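Long-range contacts in alpha-glucosidase (Pseudoalteromonas sp. K8, PDB 5HQ4), which binds calcium and magnesium ions and probably hydrolyses alpha-glucosidic linkages in carbohydrates: residues Gln384-Tyr389 against Asn434-Ile439; Asn450-Glu455 against Ser525-Ala530. All blocks are in the same frame, centred on the assembly; numbering follows the deposited sequence.

Contact 1 (Gln384-Tyr389 against Asn434-Ile439); sequences QVKTGY and NTHEPI. With CA (calcium ion), chain G.
K386 and T387 lie in parallel register with N434 and T435, joined by backbone bonds in which N434 N donates to V385 O, T387 N to N434 O and H436 N to T387 O. These are neighbouring strands of the TIM barrel of a family 97 glycoside hydrolase, with T387 and T435 on the face toward helices 363-379 and 413-428, and K386 and N434 on the other. One side-chain bond follows: E437, bent at chi2 (75°), accepts Y389 N on OE1 through the anti lone pair (2.9 Å, 160°), while its OE2 binds calcium at 2.4 Å. K386 and H436 make a CH-pi contact: the fully extended lysine, with CG anti to the backbone N (chi1 172°), lays CE over the centre of the H436 ring, 3.6 Å from its centroid; NZ runs on to a salt bridge with E311. At the ring's edge ND1 bonds water 1 (2.7 Å), a calcium ligand, and NE2 bonds D489. An alanine in place of H436 would probably leave this calcium-bound water without its ND1 partner and strip away the ring under the lysine chain. In van der Waals contact, H436 O approaches the Y389 ring in plane, 3.3 Å from CD1.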
loop_
_atom_site.group_PDB
_atom_site.type_symbol
_atom_site.label_atom_id
_atom_site.label_comp_id
_atom_site.label_asym_id
_atom_site.label_seq_id
_atom_site.Cartn_x
_atom_site.Cartn_y
_atom_site.Cartn_z
ATOM N N GLN A 384 -4.213 4.690 17.769
ATOM C CA GLN A 384 -4.308 4.401 16.345
ATOM C C GLN A 384 -5.718 4.736 15.888
ATOM O O GLN A 384 -6.680 4.475 16.616
ATOM C CB GLN A 384 -3.982 2.927 16.049
ATOM C CG GLN A 384 -2.537 2.536 16.370
ATOM C CD GLN A 384 -2.203 1.064 16.099
ATOM O OE1 GLN A 384 -3.093 0.233 15.863
ATOM N NE2 GLN A 384 -0.905 0.735 16.142
ATOM N N VAL A 385 -5.841 5.330 14.700
ATOM C CA VAL A 385 -7.140 5.697 14.136
ATOM C C VAL A 385 -7.205 5.217 12.694
ATOM O O VAL A 385 -6.269 5.443 11.919
ATOM C CB VAL A 385 -7.391 7.219 14.210
ATOM C CG1 VAL A 385 -8.692 7.607 13.471
ATOM C CG2 VAL A 385 -7.437 7.691 15.672
ATOM N N LYS A 386 -8.291 4.526 12.346
ATOM C CA LYS A 386 -8.601 4.176 10.965
ATOM C C LYS A 386 -9.492 5.272 10.387
ATOM O O LYS A 386 -10.526 5.602 10.970
ATOM C CB LYS A 386 -9.299 2.814 10.911
ATOM C CG LYS A 386 -9.854 2.404 9.547
ATOM C CD LYS A 386 -10.574 1.052 9.671
ATOM C CE LYS A 386 -11.372 0.748 8.403
ATOM N NZ LYS A 386 -12.051 -0.561 8.467
ATOM N N THR A 387 -9.068 5.875 9.279
ATOM C CA THR A 387 -9.851 6.911 8.625
ATOM C C THR A 387 -10.479 6.345 7.358
ATOM O O THR A 387 -10.111 5.269 6.878
ATOM C CB THR A 387 -8.996 8.144 8.295
ATOM O OG1 THR A 387 -7.915 7.771 7.426
ATOM C CG2 THR A 387 -8.447 8.762 9.576
ATOM N N GLY A 388 -11.453 7.071 6.825
ATOM C CA GLY A 388 -12.197 6.581 5.676
ATOM C C GLY A 388 -12.741 7.723 4.853
ATOM O O GLY A 388 -13.113 8.771 5.385
ATOM N N TYR A 389 -12.798 7.513 3.535
ATOM C CA TYR A 389 -13.229 8.551 2.598
ATOM C C TYR A 389 -14.123 7.929 1.526
ATOM O O TYR A 389 -13.874 8.039 0.328
ATOM C CB TYR A 389 -12.017 9.253 1.973
ATOM C CG TYR A 389 -11.108 9.901 2.994
ATOM C CD1 TYR A 389 -10.185 9.143 3.718
ATOM C CD2 TYR A 389 -11.179 11.264 3.255
ATOM C CE1 TYR A 389 -9.375 9.721 4.673
ATOM C CE2 TYR A 389 -10.349 11.860 4.221
ATOM C CZ TYR A 389 -9.451 11.078 4.916
ATOM O OH TYR A 389 -8.626 11.635 5.869
ATOM N N ASN A 434 -4.289 4.801 9.853
ATOM C CA ASN A 434 -4.548 3.732 8.893
ATOM C C ASN A 434 -5.620 4.267 7.941
ATOM O O ASN A 434 -6.786 4.383 8.328
ATOM C CB ASN A 434 -4.999 2.475 9.651
ATOM C CG ASN A 434 -5.675 1.439 8.776
ATOM O OD1 ASN A 434 -5.561 1.448 7.550
ATOM N ND2 ASN A 434 -6.378 0.509 9.423
ATOM N N THR A 435 -5.231 4.626 6.713
ATOM C CA THR A 435 -6.109 5.371 5.803
ATOM C C THR A 435 -6.810 4.428 4.831
ATOM O O THR A 435 -6.158 3.810 3.990
ATOM C CB THR A 435 -5.321 6.414 5.003
ATOM O OG1 THR A 435 -4.503 7.188 5.882
ATOM C CG2 THR A 435 -6.279 7.343 4.250
ATOM N N HIS A 436 -8.137 4.343 4.917
ATOM C CA HIS A 436 -8.906 3.677 3.875
ATOM C C HIS A 436 -9.416 4.719 2.884
ATOM O O HIS A 436 -9.548 5.898 3.220
ATOM C CB HIS A 436 -10.041 2.844 4.484
ATOM C CG HIS A 436 -9.543 1.578 5.121
ATOM N ND1 HIS A 436 -10.162 0.358 4.956
ATOM C CD2 HIS A 436 -8.432 1.340 5.865
ATOM C CE1 HIS A 436 -9.471 -0.574 5.596
ATOM N NE2 HIS A 436 -8.417 -0.004 6.155
ATOM N N GLU A 437 -9.660 4.276 1.652
ATOM C CA GLU A 437 -9.854 5.164 0.509
ATOM C C GLU A 437 -8.770 6.246 0.503
ATOM O O GLU A 437 -9.066 7.441 0.593
ATOM C CB GLU A 437 -11.248 5.776 0.502
ATOM C CG GLU A 437 -12.352 4.704 0.479
ATOM C CD GLU A 437 -12.529 4.026 1.843
ATOM O OE1 GLU A 437 -12.575 4.745 2.860
ATOM O OE2 GLU A 437 -12.584 2.779 1.911
ATOM N N PRO A 438 -7.500 5.850 0.411
ATOM C CA PRO A 438 -6.388 6.783 0.598
ATOM C C PRO A 438 -5.867 7.327 -0.716
ATOM O O PRO A 438 -6.369 6.968 -1.786
ATOM C CB PRO A 438 -5.322 5.882 1.227
ATOM C CG PRO A 438 -5.476 4.622 0.392
ATOM C CD PRO A 438 -7.006 4.484 0.168
ATOM N N ILE A 439 -4.841 8.175 -0.634
ATOM C CA ILE A 439 -3.870 8.296 -1.722
ATOM C C ILE A 439 -2.979 7.058 -1.696
ATOM O O ILE A 439 -2.688 6.509 -0.622
ATOM C CB ILE A 439 -3.039 9.587 -1.565
ATOM C CG1 ILE A 439 -2.011 9.724 -2.694
ATOM C CG2 ILE A 439 -2.291 9.602 -0.218
ATOM C CD1 ILE A 439 -2.642 10.028 -4.060
HETATM CA CA CA G . -12.812 0.487 1.447
HETATM O O HOH W 1 -12.641 0.466 3.830
HETATM O O HOH W 2 -14.648 0.911 -0.022
#

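Contact 2 (Asn450-Glu455 against Ser525-Ala530); sequences NWITRE and SPIQMA. With CA (calcium ion), chain G.
The pyrrolidine ring of P526 turns its CG-CD edge to I452, with CG 3.8 Å from I452 CB. The same CG lies 3.1 Å from I452 O, a carbonyl oxygen buried here with no hydrogen-bonding partner in the model. The aromatic ring of the 450-455 segment, W451, is directed elsewhere: R454 NH2 lies over the centre of one face, 3.3 Å above the plane, and NE1 bonds T435 OG1.

Beside the proline, a short relay of hydroxyls spans the gap. T453 OG1 donates to S525 OG (3.0 Å), and S525 OG passes its own proton to I527 O (2.7 Å), tying the bend at P526 to the start of strand 527-529. Because T453 carries OG1 anti to the backbone N (chi1 -166°), its methyl CG2 is left to meet I527 CG1 at 3.7 Å. The two isoleucines cross at about a right angle and touch through their ends, CD1 to CD1, at 3.8 Å. Further along, E455 stretches away from this apolar patch and gives OE1 to calcium (2.4 Å), a site completed with E154, E437, E461 and two waters.

No backbone hydrogen bond links the two segments; the contact rests on side chains, with the I452 carbonyl pressed on the proline ring, where the two outermost strands of the parallel sheet, 451-454 and 527-529, meet and the TIM barrel closes round. Strand 451-454 pairs through its backbone with strand 432-435, and helix 413-428 packs on W451. From the other segment, I527 rests on N434 of strand 432-435 and on Y266 of strand 264-269.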
loop_
_atom_site.group_PDB
_atom_site.type_symbol
_atom_site.label_atom_id
_atom_site.label_comp_id
_atom_site.label_asym_id
_atom_site.label_seq_id
_atom_site.Cartn_x
_atom_site.Cartn_y
_atom_site.Cartn_z
ATOM N N ASN A 450 4.277 7.567 11.636
ATOM C CA ASN A 450 2.955 7.262 12.164
ATOM C C ASN A 450 1.937 7.001 11.060
ATOM O O ASN A 450 0.793 6.650 11.363
ATOM C CB ASN A 450 2.456 8.392 13.083
ATOM C CG ASN A 450 2.113 9.652 12.321
ATOM O OD1 ASN A 450 2.840 10.061 11.417
ATOM N ND2 ASN A 450 0.987 10.267 12.668
ATOM N N TRP A 451 2.325 7.137 9.787
ATOM C CA TRP A 451 1.444 6.760 8.677
ATOM C C TRP A 451 1.675 5.274 8.413
ATOM O O TRP A 451 2.429 4.875 7.527
ATOM C CB TRP A 451 1.715 7.607 7.432
ATOM C CG TRP A 451 0.493 7.738 6.535
ATOM C CD1 TRP A 451 -0.657 7.009 6.617
ATOM C CD2 TRP A 451 0.299 8.675 5.472
ATOM N NE1 TRP A 451 -1.561 7.435 5.671
ATOM C CE2 TRP A 451 -0.995 8.457 4.953
ATOM C CE3 TRP A 451 1.088 9.693 4.920
ATOM C CZ2 TRP A 451 -1.514 9.205 3.895
ATOM C CZ3 TRP A 451 0.567 10.443 3.872
ATOM C CH2 TRP A 451 -0.726 10.196 3.375
ATOM N N ILE A 452 1.007 4.436 9.206
ATOM C CA ILE A 452 1.485 3.062 9.332
ATOM C C ILE A 452 0.978 2.159 8.216
ATOM O O ILE A 452 1.701 1.249 7.789
ATOM C CB ILE A 452 1.141 2.488 10.720
ATOM C CG1 ILE A 452 -0.348 2.626 11.041
ATOM C CG2 ILE A 452 1.978 3.183 11.763
ATOM C CD1 ILE A 452 -0.746 1.974 12.364
ATOM N N THR A 453 -0.225 2.390 7.694
ATOM C CA THR A 453 -0.747 1.508 6.661
ATOM C C THR A 453 -1.922 2.197 5.968
ATOM O O THR A 453 -2.339 3.294 6.349
ATOM C CB THR A 453 -1.137 0.149 7.263
ATOM O OG1 THR A 453 -1.331 -0.808 6.209
ATOM C CG2 THR A 453 -2.409 0.273 8.115
ATOM N N ARG A 454 -2.439 1.551 4.924
ATOM C CA ARG A 454 -3.596 2.069 4.201
ATOM C C ARG A 454 -4.240 0.930 3.428
ATOM O O ARG A 454 -3.690 -0.164 3.314
ATOM C CB ARG A 454 -3.211 3.212 3.247
ATOM C CG ARG A 454 -2.525 2.754 1.946
ATOM C CD ARG A 454 -1.753 3.931 1.299
ATOM N NE ARG A 454 -0.731 4.434 2.221
ATOM C CZ ARG A 454 -0.350 5.706 2.332
ATOM N NH1 ARG A 454 -0.900 6.653 1.574
ATOM N NH2 ARG A 454 0.589 6.032 3.217
ATOM N N GLU A 455 -5.415 1.211 2.876
ATOM C CA GLU A 455 -6.078 0.235 2.025
ATOM C C GLU A 455 -5.718 0.528 0.571
ATOM O O GLU A 455 -4.637 0.137 0.115
ATOM C CB GLU A 455 -7.591 0.265 2.278
ATOM C CG GLU A 455 -8.358 -0.892 1.675
ATOM C CD GLU A 455 -9.815 -0.850 2.095
ATOM O OE1 GLU A 455 -10.483 0.155 1.785
ATOM O OE2 GLU A 455 -10.275 -1.794 2.772
ATOM N N SER A 525 1.973 -5.621 6.595
ATOM C CA SER A 525 1.429 -4.423 7.234
ATOM C C SER A 525 1.912 -4.387 8.676
ATOM O O SER A 525 1.951 -5.448 9.324
ATOM C CB SER A 525 -0.105 -4.408 7.181
ATOM O OG SER A 525 -0.638 -3.229 7.762
ATOM N N PRO A 526 2.293 -3.221 9.214
ATOM C CA PRO A 526 2.708 -3.180 10.632
ATOM C C PRO A 526 1.566 -3.469 11.582
ATOM O O PRO A 526 1.812 -3.878 12.721
ATOM C CB PRO A 526 3.230 -1.746 10.813
ATOM C CG PRO A 526 2.497 -0.961 9.774
ATOM C CD PRO A 526 2.341 -1.886 8.592
ATOM N N ILE A 527 0.321 -3.267 11.164
ATOM C CA ILE A 527 -0.826 -3.730 11.935
ATOM C C ILE A 527 -1.600 -4.710 11.071
ATOM O O ILE A 527 -1.828 -4.461 9.884
ATOM C CB ILE A 527 -1.725 -2.580 12.425
ATOM C CG1 ILE A 527 -2.195 -1.702 11.259
ATOM C CG2 ILE A 527 -0.996 -1.763 13.492
ATOM C CD1 ILE A 527 -3.306 -0.695 11.664
ATOM N N GLN A 528 -1.961 -5.840 11.658
ATOM C CA GLN A 528 -2.672 -6.895 10.961
ATOM C C GLN A 528 -3.931 -7.190 11.752
ATOM O O GLN A 528 -3.863 -7.417 12.960
ATOM C CB GLN A 528 -1.819 -8.163 10.842
ATOM C CG GLN A 528 -0.569 -8.026 9.940
ATOM C CD GLN A 528 -0.888 -8.131 8.457
ATOM O OE1 GLN A 528 -2.024 -7.914 8.027
ATOM N NE2 GLN A 528 0.122 -8.458 7.665
ATOM N N MET A 529 -5.067 -7.181 11.075
ATOM C CA MET A 529 -6.315 -7.520 11.730
ATOM C C MET A 529 -6.514 -9.026 11.703
ATOM O O MET A 529 -6.132 -9.706 10.742
ATOM C CB MET A 529 -7.491 -6.819 11.047
ATOM C CG MET A 529 -8.766 -6.823 11.874
ATOM S SD MET A 529 -10.076 -5.956 10.996
ATOM C CE MET A 529 -11.216 -5.678 12.354
ATOM N N ALA A 530 -7.071 -9.552 12.783
ATOM C CA ALA A 530 -7.778 -10.829 12.724
ATOM C C ALA A 530 -9.235 -10.446 12.503
ATOM O O ALA A 530 -9.930 -10.043 13.437
ATOM C CB ALA A 530 -7.557 -11.647 13.995
HETATM CA CA CA G . -12.812 0.487 1.447
HETATM O O HOH W 2 -14.648 0.911 -0.022
HETATM O O HOH W 1 -12.641 0.466 3.830
#

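From the N terminus, contact 1 comes first: strand 384-388 leads through helix 413-428 to strand 432-435, a beta-alpha-beta connection that closes on the parallel pair. The chain then reaches 450-455, and contact 2 closes a longer, partly helical loop when 525-530 arrives. The two loops lie in series and neither nest nor cross. Contact 1 joins neighbouring strands within the sheet, contact 2 its two outer strands. They are tied laterally through strands 432-435 and 451-454, adjacent in the sheet, where E455 N probably bonds T435 O and R454 NH1 probably bonds I439 O. Each contact sends one glutamate, E437 or E455, to the same calcium ion, so the metal site joins the chain just after both strands.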